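Local coordinates for SAG family member (Sag19) (Eimeria tenella, PDB 6ZZB), which is a surface antigen of the coccidian parasite Eimeria tenella, of unknown molecular function, probably related to the CAP proteins and representative of the Eimeria SAG family, at residues I56-R61 / L69-K74; E116-K121 / G125-F130; F158-G163 / E224-L229. One frame throughout, in Å; residues are numbered along the deposited sequence.

Interaction 1 (I56-R61 / L69-K74); sequences IINKLR and LGTLAK
Asn58 and Arg61, one turn apart at the end of helix 50-61, grip the backbone of the returning segment 69-74. The Asn58 amide pairs with Leu72 in both directions: OD1 accepts from Leu72 N at 2.8 Å in an almost straight bond (176°), while ND2 donates to Leu72 O at 3.0 Å. The second bond lies on a lone pair of Leu72 O and within the amide plane of Asn58; in the first, the donor is tilted from the carbonyl plane of Asn58. Three residues on, Arg61 approaches Gly70 O side-on, with NE at 2.8 Å and NH2 at 3.0 Å from this one oxygen, Gly70 O itself lying in the guanidinium plane. The bend of the arginine chain at its third torsion (chi3 62°) turns NE and NH2 toward the carbonyl.

On the tight side the guanidinium is sandwiched between leucines. Leu72 CD2 sits over the centre of one face, 3.7 Å from Arg61 CZ, and Leu69 CB covers the rim of the opposite face. The apolar contact is that of Ile57 CG2 with Leu72 CD1 at 3.7 Å, the side chains crossing at about a right angle, and behind them lie Val191 and Cys193 of strand 190-196. The solvent side is looser: Gly70 and Thr71 are exposed, Thr71 passing beside Asn58 OD1, and a water joins Arg61 O (2.7 Å) to Leu69 N (3.0 Å).

Arg61 NH1 reaches the carbonyl oxygens of Leu183 and Ser185. The buried guanidinium is thus fixed in rotation by neutral backbone acceptors and held flat between two leucines, an arrangement in which its charge is probably stabilised by several carbonyl dipoles, while the Asn58 amide substitutes for a backbone partner and ties the incoming chain to the helix.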
ATOM      1  N   ILE A  56      -9.970   6.519   6.904  1.00 16.79           N
ATOM      2  CA  ILE A  56      -8.684   6.631   7.657  1.00 16.32           C
ATOM      3  C   ILE A  56      -7.616   7.209   6.725  1.00 15.64           C
ATOM      4  O   ILE A  56      -6.833   8.071   7.172  1.00 14.90           O
ATOM      5  CB  ILE A  56      -8.261   5.308   8.318  1.00 17.03           C
ATOM      6  CG1 ILE A  56      -7.001   5.501   9.176  1.00 19.76           C
ATOM      7  CG2 ILE A  56      -8.029   4.179   7.331  1.00 16.49           C
ATOM      8  CD1 ILE A  56      -7.119   6.583  10.205  1.00 22.76           C
ATOM      9  N   ILE A  57      -7.556   6.815   5.461  1.00 14.19           N
ATOM     10  CA  ILE A  57      -6.544   7.361   4.527  1.00 14.13           C
ATOM     11  C   ILE A  57      -6.722   8.876   4.451  1.00 14.99           C
ATOM     12  O   ILE A  57      -5.736   9.630   4.543  1.00 15.28           O
ATOM     13  CB  ILE A  57      -6.627   6.680   3.151  1.00 13.74           C
ATOM     14  CG1 ILE A  57      -6.202   5.209   3.268  1.00 12.96           C
ATOM     15  CG2 ILE A  57      -5.786   7.434   2.153  1.00 13.63           C
ATOM     16  CD1 ILE A  57      -6.475   4.371   2.045  1.00 12.93           C
ATOM     17  N   ASN A  58      -7.957   9.335   4.263  1.00 15.99           N
ATOM     18  CA  ASN A  58      -8.190  10.786   4.076  1.00 16.11           C
ATOM     19  C   ASN A  58      -8.024  11.546   5.401  1.00 16.64           C
ATOM     20  O   ASN A  58      -7.580  12.716   5.296  1.00 18.85           O
ATOM     21  CB  ASN A  58      -9.544  11.016   3.418  1.00 15.53           C
ATOM     22  CG  ASN A  58      -9.475  10.783   1.931  1.00 16.47           C
ATOM     23  OD1 ASN A  58      -8.451  11.013   1.291  1.00 17.34           O
ATOM     24  ND2 ASN A  58     -10.583  10.363   1.335  1.00 15.40           N
ATOM     25  N   LYS A  59      -8.277  10.908   6.538  1.00 18.38           N
ATOM     26  CA  LYS A  59      -8.001  11.523   7.867  1.00 20.82           C
ATOM     27  C   LYS A  59      -6.492  11.775   7.964  1.00 21.91           C
ATOM     28  O   LYS A  59      -6.058  12.915   8.255  1.00 20.58           O
ATOM     29  CB  LYS A  59      -8.509  10.638   8.997  1.00 23.77           C
ATOM     30  CG  LYS A  59      -8.190  11.172  10.386  1.00 30.48           C
ATOM     31  CD  LYS A  59      -9.081  10.609  11.456  1.00 35.37           C
ATOM     32  CE  LYS A  59      -8.513  10.804  12.847  1.00 39.12           C
ATOM     33  NZ  LYS A  59      -7.529   9.743  13.167  1.00 42.22           N
ATOM     34  N   LEU A  60      -5.682  10.779   7.629  1.00 18.92           N
ATOM     35  CA  LEU A  60      -4.204  10.909   7.731  1.00 17.43           C
ATOM     36  C   LEU A  60      -3.679  11.971   6.755  1.00 18.68           C
ATOM     37  O   LEU A  60      -2.698  12.659   7.095  1.00 20.55           O
ATOM     38  CB  LEU A  60      -3.550   9.540   7.508  1.00 18.14           C
ATOM     39  CG  LEU A  60      -3.848   8.509   8.589  1.00 18.29           C
ATOM     40  CD1 LEU A  60      -3.386   7.126   8.180  1.00 18.52           C
ATOM     41  CD2 LEU A  60      -3.178   8.880   9.903  1.00 20.52           C
ATOM     42  N   ARG A  61      -4.264  12.138   5.567  1.00 17.40           N
ATOM     43  CA  ARG A  61      -3.782  13.134   4.584  1.00 17.41           C
ATOM     44  C   ARG A  61      -4.194  14.551   5.001  1.00 21.78           C
ATOM     45  O   ARG A  61      -3.571  15.500   4.502  1.00 22.10           O
ATOM     46  CB  ARG A  61      -4.285  12.798   3.183  1.00 16.78           C
ATOM     47  CG  ARG A  61      -3.702  11.504   2.648  1.00 15.12           C
ATOM     48  CD  ARG A  61      -4.324  11.188   1.292  1.00 14.74           C
ATOM     49  NE  ARG A  61      -4.087  12.149   0.232  1.00 14.77           N
ATOM     50  CZ  ARG A  61      -3.042  12.195  -0.574  1.00 14.99           C
ATOM     51  NH1 ARG A  61      -2.057  11.310  -0.470  1.00 15.72           N
ATOM     52  NH2 ARG A  61      -2.954  13.106  -1.530  1.00 16.53           N
ATOM     53  N   LEU A  69      -2.279  18.316   1.290  1.00 24.53           N
ATOM     54  CA  LEU A  69      -2.625  17.105   0.495  1.00 22.00           C
ATOM     55  C   LEU A  69      -4.110  17.108   0.150  1.00 21.76           C
ATOM     56  O   LEU A  69      -4.913  17.327   1.046  1.00 24.07           O
ATOM     57  CB  LEU A  69      -2.273  15.828   1.264  1.00 20.42           C
ATOM     58  CG  LEU A  69      -0.779  15.597   1.482  1.00 20.26           C
ATOM     59  CD1 LEU A  69      -0.556  14.395   2.379  1.00 20.21           C
ATOM     60  CD2 LEU A  69      -0.061  15.408   0.172  1.00 21.18           C
ATOM     61  N   GLY A  70      -4.402  16.773  -1.102  1.00 21.85           N
ATOM     62  CA  GLY A  70      -5.768  16.510  -1.582  1.00 22.34           C
ATOM     63  C   GLY A  70      -6.331  15.248  -0.964  1.00 22.26           C
ATOM     64  O   GLY A  70      -5.534  14.360  -0.580  1.00 22.17           O
ATOM     65  N   THR A  71      -7.656  15.161  -0.831  1.00 19.65           N
ATOM     66  CA  THR A  71      -8.353  13.903  -0.473  1.00 19.77           C
ATOM     67  C   THR A  71      -8.300  12.973  -1.687  1.00 17.05           C
ATOM     68  O   THR A  71      -8.151  13.412  -2.821  1.00 18.80           O
ATOM     69  CB  THR A  71      -9.813  14.112  -0.036  1.00 21.68           C
ATOM     70  OG1 THR A  71     -10.413  14.747  -1.161  1.00 24.88           O
ATOM     71  CG2 THR A  71      -9.943  14.901   1.254  1.00 23.82           C
ATOM     72  N   LEU A  72      -8.369  11.687  -1.392  1.00 15.94           N
ATOM     73  CA  LEU A  72      -8.433  10.667  -2.454  1.00 15.45           C
ATOM     74  C   LEU A  72      -9.875  10.222  -2.657  1.00 14.36           C
ATOM     75  O   LEU A  72     -10.641  10.158  -1.696  1.00 16.13           O
ATOM     76  CB  LEU A  72      -7.596   9.461  -2.040  1.00 14.38           C
ATOM     77  CG  LEU A  72      -6.145   9.755  -1.655  1.00 13.94           C
ATOM     78  CD1 LEU A  72      -5.435   8.429  -1.383  1.00 14.39           C
ATOM     79  CD2 LEU A  72      -5.442  10.497  -2.758  1.00 14.50           C
ATOM     80  N   ALA A  73     -10.141   9.885  -3.899  1.00 15.22           N
ATOM     81  CA  ALA A  73     -11.403   9.239  -4.303  1.00 16.18           C
ATOM     82  C   ALA A  73     -11.152   7.760  -4.545  1.00 14.79           C
ATOM     83  O   ALA A  73      -9.996   7.336  -4.703  1.00 14.24           O
ATOM     84  CB  ALA A  73     -11.940   9.883  -5.543  1.00 16.59           C
ATOM     85  N   LYS A  74     -12.210   6.998  -4.641  1.00 12.77           N
ATOM     86  CA  LYS A  74     -12.131   5.586  -5.054  1.00 12.11           C
ATOM     87  C   LYS A  74     -11.630   5.485  -6.487  1.00 12.60           C
ATOM     88  O   LYS A  74     -12.131   6.194  -7.403  1.00 14.02           O
ATOM     89  CB  LYS A  74     -13.501   4.945  -4.931  1.00 12.37           C
ATOM     90  CG  LYS A  74     -13.605   3.544  -5.490  1.00 14.06           C
ATOM     91  CD  LYS A  74     -14.919   2.930  -5.078  1.00 15.32           C
ATOM     92  CE  LYS A  74     -15.040   1.493  -5.510  1.00 17.79           C
ATOM     93  NZ  LYS A  74     -16.402   1.005  -5.183  1.00 19.13           N
TER
HETATM   94  O   HOH W   1      -3.738  18.079   3.898  1.00 33.25           O

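Interaction 2 (E116-K121 / G125-F130); sequences EGANAK and GLVIPF
The loop ahead of strand 126-131 doubles back over that strand and settles on the residues that face it: Glu116 on Pro129, Ala118 on Val127, and Ala120 on Gly125 and Val127. The two segments run almost exactly antiparallel, at 176°, yet they meet by van der Waals contact of methyls and a proline ring with the facing backbone, not as paired strands. Val127 is the centre of the contact, with its two methyls divided between successive loop residues. CG1, anti to the backbone N (chi1 -180°), lies against Ala118, 3.7 Å from its CB and 3.6 Å from its O. CG2, the other branch, reaches 3.7 Å from Asn119 C and rests more loosely on Ala120 CB.

Asn119 itself points away from the strand and shapes the loop: its OD1 accepts from Lys121 N at 3.0 Å, an Asx turn, with the donor above the carbonyl plane and not on a lone pair. Just beyond the turn's start, Ala120 CB drops to 3.4 Å from Gly125 O. At the other end the Pro129 ring leans on the backbone of Glu116, its CG 3.6 Å from Glu116 O.

Alternate residues of the strand, Leu126 and Ile128, face the other way, toward helix 175-183, while Val127 N is bound by Asn179 OD1 from that helix. The Glu116 side chain, on the exposed rim, comes within about 3 Å of a bound sulfate.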
ATOM      1  N   GLU A 116       3.173 -13.026   4.630  1.00 14.44           N
ATOM      2  CA  GLU A 116       3.934 -12.352   5.707  1.00 16.48           C
ATOM      3  C   GLU A 116       5.065 -11.491   5.115  1.00 14.38           C
ATOM      4  O   GLU A 116       5.307 -10.413   5.633  1.00 15.36           O
ATOM      5  CB  GLU A 116       4.444 -13.425   6.679  1.00 20.56           C
ATOM      6  CG  GLU A 116       5.410 -12.876   7.717  1.00 26.52           C
ATOM      7  CD  GLU A 116       4.800 -12.137   8.890  1.00 34.70           C
ATOM      8  OE1 GLU A 116       5.293 -12.364  10.038  1.00 41.97           O
ATOM      9  OE2 GLU A 116       3.842 -11.352   8.686  1.00 38.29           O
ATOM     10  N   GLY A 117       5.698 -11.958   4.052  1.00 14.22           N
ATOM     11  CA  GLY A 117       6.824 -11.255   3.418  1.00 13.94           C
ATOM     12  C   GLY A 117       6.397 -10.319   2.306  1.00 14.23           C
ATOM     13  O   GLY A 117       7.288  -9.770   1.650  1.00 14.71           O
ATOM     14  N   ALA A 118       5.097 -10.097   2.106  1.00 12.43           N
ATOM     15  CA  ALA A 118       4.640  -9.284   0.967  1.00 11.95           C
ATOM     16  C   ALA A 118       5.148  -7.844   1.098  1.00 11.12           C
ATOM     17  O   ALA A 118       5.209  -7.271   2.193  1.00 11.71           O
ATOM     18  CB  ALA A 118       3.147  -9.315   0.877  1.00 11.70           C
ATOM     19  N   ASN A 119       5.426  -7.246  -0.053  1.00 10.24           N
ATOM     20  CA  ASN A 119       5.844  -5.833  -0.116  1.00 10.70           C
ATOM     21  C   ASN A 119       5.503  -5.304  -1.501  1.00 10.37           C
ATOM     22  O   ASN A 119       4.909  -6.016  -2.322  1.00 10.48           O
ATOM     23  CB  ASN A 119       7.335  -5.716   0.228  1.00 12.86           C
ATOM     24  CG  ASN A 119       8.184  -6.526  -0.719  1.00 13.41           C
ATOM     25  OD1 ASN A 119       7.967  -6.567  -1.913  1.00 14.67           O
ATOM     26  ND2 ASN A 119       9.160  -7.258  -0.165  1.00 16.84           N
ATOM     27  N   ALA A 120       5.863  -4.055  -1.732  1.00 10.06           N
ATOM     28  CA  ALA A 120       5.575  -3.317  -2.982  1.00 10.20           C
ATOM     29  C   ALA A 120       6.769  -3.337  -3.931  1.00 11.30           C
ATOM     30  O   ALA A 120       6.867  -2.464  -4.777  1.00 12.39           O
ATOM     31  CB  ALA A 120       5.131  -1.918  -2.690  1.00 10.43           C
ATOM     32  N   LYS A 121       7.596  -4.364  -3.912  1.00 11.85           N
ATOM     33  CA  LYS A 121       8.779  -4.363  -4.796  1.00 13.70           C
ATOM     34  C   LYS A 121       8.359  -4.481  -6.254  1.00 12.93           C
ATOM     35  O   LYS A 121       9.144  -4.029  -7.131  1.00 14.55           O
ATOM     36  CB  LYS A 121       9.720  -5.490  -4.417  1.00 16.48           C
ATOM     37  CG  LYS A 121       9.235  -6.866  -4.765  1.00 19.47           C
ATOM     38  CD  LYS A 121      10.295  -7.907  -4.506  1.00 22.72           C
ATOM     39  CE  LYS A 121       9.814  -9.287  -4.861  1.00 24.03           C
ATOM     40  NZ  LYS A 121      10.874 -10.286  -4.590  1.00 27.29           N
ATOM     41  N   GLY A 125       2.193   0.088  -4.157  1.00  8.99           N
ATOM     42  CA  GLY A 125       1.061   0.468  -3.339  1.00  9.31           C
ATOM     43  C   GLY A 125       1.344   0.208  -1.894  1.00  8.81           C
ATOM     44  O   GLY A 125       2.490  -0.113  -1.515  1.00  9.52           O
ATOM     45  N   LEU A 126       0.328   0.376  -1.071  1.00  8.53           N
ATOM     46  CA  LEU A 126       0.350   0.015   0.361  1.00  8.66           C
ATOM     47  C   LEU A 126       0.161  -1.487   0.495  1.00  8.54           C
ATOM     48  O   LEU A 126      -0.725  -2.064  -0.148  1.00  8.77           O
ATOM     49  CB  LEU A 126      -0.715   0.814   1.109  1.00  9.21           C
ATOM     50  CG  LEU A 126      -0.965   0.439   2.565  1.00  9.57           C
ATOM     51  CD1 LEU A 126      -1.410   1.671   3.341  1.00 10.58           C
ATOM     52  CD2 LEU A 126      -1.977  -0.705   2.661  1.00  9.87           C
ATOM     53  N   VAL A 127       0.997  -2.101   1.323  1.00  8.17           N
ATOM     54  CA  VAL A 127       0.950  -3.553   1.575  1.00  8.57           C
ATOM     55  C   VAL A 127       0.945  -3.776   3.071  1.00  9.21           C
ATOM     56  O   VAL A 127       1.912  -3.374   3.731  1.00  9.15           O
ATOM     57  CB  VAL A 127       2.133  -4.268   0.915  1.00  9.02           C
ATOM     58  CG1 VAL A 127       2.100  -5.759   1.156  1.00  9.65           C
ATOM     59  CG2 VAL A 127       2.197  -3.957  -0.554  1.00  9.46           C
ATOM     60  N   ILE A 128      -0.055  -4.467   3.601  1.00  9.83           N
ATOM     61  CA  ILE A 128      -0.080  -4.827   5.038  1.00  9.92           C
ATOM     62  C   ILE A 128      -0.505  -6.277   5.184  1.00 10.42           C
ATOM     63  O   ILE A 128      -1.676  -6.607   4.990  1.00  9.58           O
ATOM     64  CB  ILE A 128      -0.999  -3.912   5.854  1.00 10.60           C
ATOM     65  CG1 ILE A 128      -0.633  -2.443   5.709  1.00 10.06           C
ATOM     66  CG2 ILE A 128      -0.993  -4.358   7.301  1.00 11.12           C
ATOM     67  CD1 ILE A 128      -1.591  -1.486   6.381  1.00 10.32           C
ATOM     68  N   PRO A 129       0.421  -7.174   5.550  1.00 11.11           N
ATOM     69  CA  PRO A 129       0.027  -8.524   5.942  1.00 11.98           C
ATOM     70  C   PRO A 129      -0.616  -8.499   7.328  1.00 12.53           C
ATOM     71  O   PRO A 129      -0.296  -7.631   8.131  1.00 13.30           O
ATOM     72  CB  PRO A 129       1.346  -9.291   5.974  1.00 13.33           C
ATOM     73  CG  PRO A 129       2.357  -8.395   5.294  1.00 14.51           C
ATOM     74  CD  PRO A 129       1.877  -6.983   5.566  1.00 12.38           C
ATOM     75  N   PHE A 130      -1.562  -9.404   7.559  1.00 12.71           N
ATOM     76  CA  PHE A 130      -2.197  -9.546   8.895  1.00 14.49           C
ATOM     77  C   PHE A 130      -2.506 -11.017   9.094  1.00 15.47           C
ATOM     78  O   PHE A 130      -2.689 -11.763   8.149  1.00 13.73           O
ATOM     79  CB  PHE A 130      -3.392  -8.607   9.045  1.00 14.66           C
ATOM     80  CG  PHE A 130      -4.502  -8.787   8.042  1.00 14.04           C
ATOM     81  CD1 PHE A 130      -4.411  -8.220   6.775  1.00 12.94           C
ATOM     82  CD2 PHE A 130      -5.669  -9.469   8.371  1.00 15.09           C
ATOM     83  CE1 PHE A 130      -5.446  -8.354   5.855  1.00 13.37           C
ATOM     84  CE2 PHE A 130      -6.703  -9.599   7.462  1.00 14.39           C
ATOM     85  CZ  PHE A 130      -6.591  -9.062   6.194  1.00 14.31           C
TER

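Interaction 3 (F158-G163 / E224-L229); sequences FEPSTG and ELYNAL
A water lies 2.8 Å from Phe158 O and 2.6 Å from Tyr226 OH, bridging the two. It sits at the edge of the Tyr226 ring, in its plane, and so links the loop 158-163 to helix 223-231 at the far end of the tyrosine.

Next to this bridge the two aromatic rings meet directly. Phe158 CG stands opposite the backbone N (chi1 178°), which directs the ring edge bearing CD2 and CE2 at one face of Tyr226. CD2 comes to 3.7 Å from Tyr226 CZ; the centroids are 5.2 Å apart and the planes stand at 65°. Phe158 CE2 lies above the rim of the tyrosine ring, not over its centre.

Pro160 fills in closer to the helix, its CD 3.6 Å from Tyr226 CD2 and its CG resting on Tyr226 CB, the side chains crossing at about a right angle. It is the second residue of a tight turn opened by Glu159, whose O accepts from Gly163 N at 2.7 Å and, less closely, from Thr162 N. Gly163 CA lies 3.5 Å from Phe158 CE1, on the loop's own side of the aromatic ring.

Tyr226 also packs on Leu153 of helix 138-155 and meets Trp230 edge-to-face one helical turn on. The result is a small cluster of T-shaped (edge-to-face) aromatic pairs with a proline beside it, joining the C-terminal helix to the loop after helix 138-155.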
ATOM      1  N   PHE A 158      17.010  10.175   5.647  1.00 16.21           N
ATOM      2  CA  PHE A 158      16.151  10.750   4.593  1.00 16.49           C
ATOM      3  C   PHE A 158      15.977  12.247   4.820  1.00 16.75           C
ATOM      4  O   PHE A 158      15.586  12.688   5.919  1.00 18.35           O
ATOM      5  CB  PHE A 158      14.788  10.059   4.596  1.00 15.45           C
ATOM      6  CG  PHE A 158      13.833  10.625   3.584  1.00 15.45           C
ATOM      7  CD1 PHE A 158      13.800  10.142   2.286  1.00 16.36           C
ATOM      8  CD2 PHE A 158      12.965  11.628   3.944  1.00 16.35           C
ATOM      9  CE1 PHE A 158      12.921  10.689   1.359  1.00 16.87           C
ATOM     10  CE2 PHE A 158      12.104  12.188   3.013  1.00 18.96           C
ATOM     11  CZ  PHE A 158      12.087  11.707   1.727  1.00 17.35           C
ATOM     12  N   GLU A 159      16.224  13.025   3.764  1.00 17.35           N
ATOM     13  CA  GLU A 159      15.913  14.468   3.668  1.00 20.37           C
ATOM     14  C   GLU A 159      14.999  14.633   2.465  1.00 18.73           C
ATOM     15  O   GLU A 159      15.281  14.053   1.420  1.00 17.93           O
ATOM     16  CB  GLU A 159      17.162  15.322   3.389  1.00 25.40           C
ATOM     17  CG  GLU A 159      18.112  15.494   4.545  1.00 29.45           C
ATOM     18  CD  GLU A 159      19.120  16.598   4.236  1.00 33.30           C
ATOM     19  OE1 GLU A 159      20.273  16.262   3.922  1.00 36.80           O
ATOM     20  OE2 GLU A 159      18.731  17.791   4.256  1.00 35.72           O
ATOM     21  N   PRO A 160      13.950  15.460   2.553  1.00 19.05           N
ATOM     22  CA  PRO A 160      13.032  15.605   1.427  1.00 19.65           C
ATOM     23  C   PRO A 160      13.663  16.177   0.143  1.00 21.37           C
ATOM     24  O   PRO A 160      13.214  15.838  -0.948  1.00 21.83           O
ATOM     25  CB  PRO A 160      11.948  16.532   1.994  1.00 22.37           C
ATOM     26  CG  PRO A 160      12.610  17.264   3.152  1.00 22.93           C
ATOM     27  CD  PRO A 160      13.564  16.245   3.730  1.00 21.53           C
ATOM     28  N   SER A 161      14.695  17.010   0.254  1.00 21.60           N
ATOM     29  CA  SER A 161      15.283  17.642  -0.951  1.00 23.22           C
ATOM     30  C   SER A 161      16.101  16.624  -1.748  1.00 22.78           C
ATOM     31  O   SER A 161      16.204  16.811  -2.972  1.00 26.97           O
ATOM     32  CB  SER A 161      16.077  18.870  -0.614  1.00 24.06           C
ATOM     33  OG  SER A 161      17.137  18.541   0.236  1.00 26.64           O
ATOM     34  N   THR A 162      16.660  15.590  -1.114  1.00 20.04           N
ATOM     35  CA  THR A 162      17.541  14.613  -1.789  1.00 20.74           C
ATOM     36  C   THR A 162      16.904  13.230  -1.866  1.00 22.46           C
ATOM     37  O   THR A 162      17.262  12.483  -2.792  1.00 23.19           O
ATOM     38  CB  THR A 162      18.900  14.484  -1.109  1.00 19.42           C
ATOM     39  OG1 THR A 162      18.720  14.076   0.251  1.00 20.69           O
ATOM     40  CG2 THR A 162      19.706  15.766  -1.139  1.00 20.62           C
ATOM     41  N   GLY A 163      16.025  12.891  -0.930  1.00 20.41           N
ATOM     42  CA  GLY A 163      15.537  11.513  -0.764  1.00 20.44           C
ATOM     43  C   GLY A 163      14.572  11.144  -1.886  1.00 19.08           C
ATOM     44  O   GLY A 163      13.641  11.922  -2.172  1.00 21.01           O
ATOM     45  N   GLU A 224       8.118  21.222   2.522  1.00 20.20           N
ATOM     46  CA  GLU A 224       7.006  21.855   3.245  1.00 22.53           C
ATOM     47  C   GLU A 224       6.195  20.732   3.895  1.00 20.80           C
ATOM     48  O   GLU A 224       5.862  20.812   5.086  1.00 20.41           O
ATOM     49  CB  GLU A 224       6.182  22.702   2.274  1.00 26.55           C
ATOM     50  CG  GLU A 224       5.064  23.460   2.944  1.00 28.22           C
ATOM     51  CD  GLU A 224       4.205  24.272   1.988  1.00 31.07           C
ATOM     52  OE1 GLU A 224       4.250  24.003   0.764  1.00 36.86           O
ATOM     53  OE2 GLU A 224       3.493  25.156   2.472  1.00 35.78           O
ATOM     54  N   LEU A 225       5.856  19.700   3.109  1.00 18.99           N
ATOM     55  CA  LEU A 225       5.052  18.591   3.668  1.00 18.10           C
ATOM     56  C   LEU A 225       5.880  17.861   4.745  1.00 15.93           C
ATOM     57  O   LEU A 225       5.335  17.583   5.822  1.00 16.44           O
ATOM     58  CB  LEU A 225       4.607  17.636   2.555  1.00 18.11           C
ATOM     59  CG  LEU A 225       3.870  16.400   3.067  1.00 19.02           C
ATOM     60  CD1 LEU A 225       2.636  16.793   3.853  1.00 19.91           C
ATOM     61  CD2 LEU A 225       3.504  15.473   1.924  1.00 20.26           C
ATOM     62  N   TYR A 226       7.157  17.584   4.492  1.00 16.37           N
ATOM     63  CA  TYR A 226       7.993  16.820   5.452  1.00 17.07           C
ATOM     64  C   TYR A 226       8.092  17.601   6.769  1.00 18.05           C
ATOM     65  O   TYR A 226       7.933  16.999   7.838  1.00 16.49           O
ATOM     66  CB  TYR A 226       9.346  16.441   4.857  1.00 19.52           C
ATOM     67  CG  TYR A 226       9.942  15.222   5.521  1.00 21.65           C
ATOM     68  CD1 TYR A 226       9.310  13.986   5.471  1.00 23.59           C
ATOM     69  CD2 TYR A 226      11.112  15.305   6.237  1.00 22.53           C
ATOM     70  CE1 TYR A 226       9.841  12.869   6.104  1.00 24.16           C
ATOM     71  CE2 TYR A 226      11.670  14.205   6.858  1.00 21.00           C
ATOM     72  CZ  TYR A 226      11.034  12.976   6.799  1.00 24.54           C
ATOM     73  OH  TYR A 226      11.553  11.871   7.415  1.00 25.90           O
ATOM     74  N   ASN A 227       8.294  18.917   6.684  1.00 18.93           N
ATOM     75  CA  ASN A 227       8.350  19.781   7.889  1.00 22.29           C
ATOM     76  C   ASN A 227       7.021  19.701   8.635  1.00 23.30           C
ATOM     77  O   ASN A 227       7.054  19.619   9.873  1.00 22.41           O
ATOM     78  CB  ASN A 227       8.703  21.231   7.549  1.00 25.57           C
ATOM     79  CG  ASN A 227      10.134  21.399   7.077  1.00 30.78           C
ATOM     80  OD1 ASN A 227      10.450  22.354   6.367  1.00 38.39           O
ATOM     81  ND2 ASN A 227      11.010  20.477   7.443  1.00 31.92           N
ATOM     82  N   ALA A 228       5.891  19.682   7.918  1.00 21.70           N
ATOM     83  CA  ALA A 228       4.553  19.623   8.549  1.00 22.73           C
ATOM     84  C   ALA A 228       4.372  18.281   9.269  1.00 22.86           C
ATOM     85  O   ALA A 228       3.732  18.245  10.319  1.00 25.19           O
ATOM     86  CB  ALA A 228       3.462  19.862   7.526  1.00 22.93           C
ATOM     87  N   LEU A 229       4.926  17.195   8.742  1.00 23.10           N
ATOM     88  CA  LEU A 229       4.774  15.861   9.382  1.00 24.87           C
ATOM     89  C   LEU A 229       5.501  15.831  10.724  1.00 24.79           C
ATOM     90  O   LEU A 229       5.024  15.132  11.627  1.00 29.03           O
ATOM     91  CB  LEU A 229       5.279  14.777   8.432  1.00 25.55           C
ATOM     92  CG  LEU A 229       4.403  14.587   7.195  1.00 26.89           C
ATOM     93  CD1 LEU A 229       5.022  13.558   6.273  1.00 28.20           C
ATOM     94  CD2 LEU A 229       2.976  14.203   7.559  1.00 28.33           C
TER
HETATM   95  O   HOH W   2      14.071  12.027   8.152  1.00 17.98           O

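Overall arrangement
From the N terminus, interaction 1 comes first: helix 50-61 ends, a partly unmodelled loop follows, and the chain returns as 69-74 to lie along the helix and enter the sheet at strand 73-74. Interaction 2 closes a shorter loop just ahead of strand 126-131, another member of that sheet; the nearest atoms of the two are about 6 Å apart. Interaction 3 spans far more chain, bringing the loop after helix 138-155 to the C-terminal helix 223-231. The three follow in series, so none nests in or crosses another. Interactions 1 and 3 nevertheless touch, Leu69 CD2 lying 4.0 Å from Leu225 CD2, whereas interactions 2 and 3 stay about 14 Å apart at their nearest atoms.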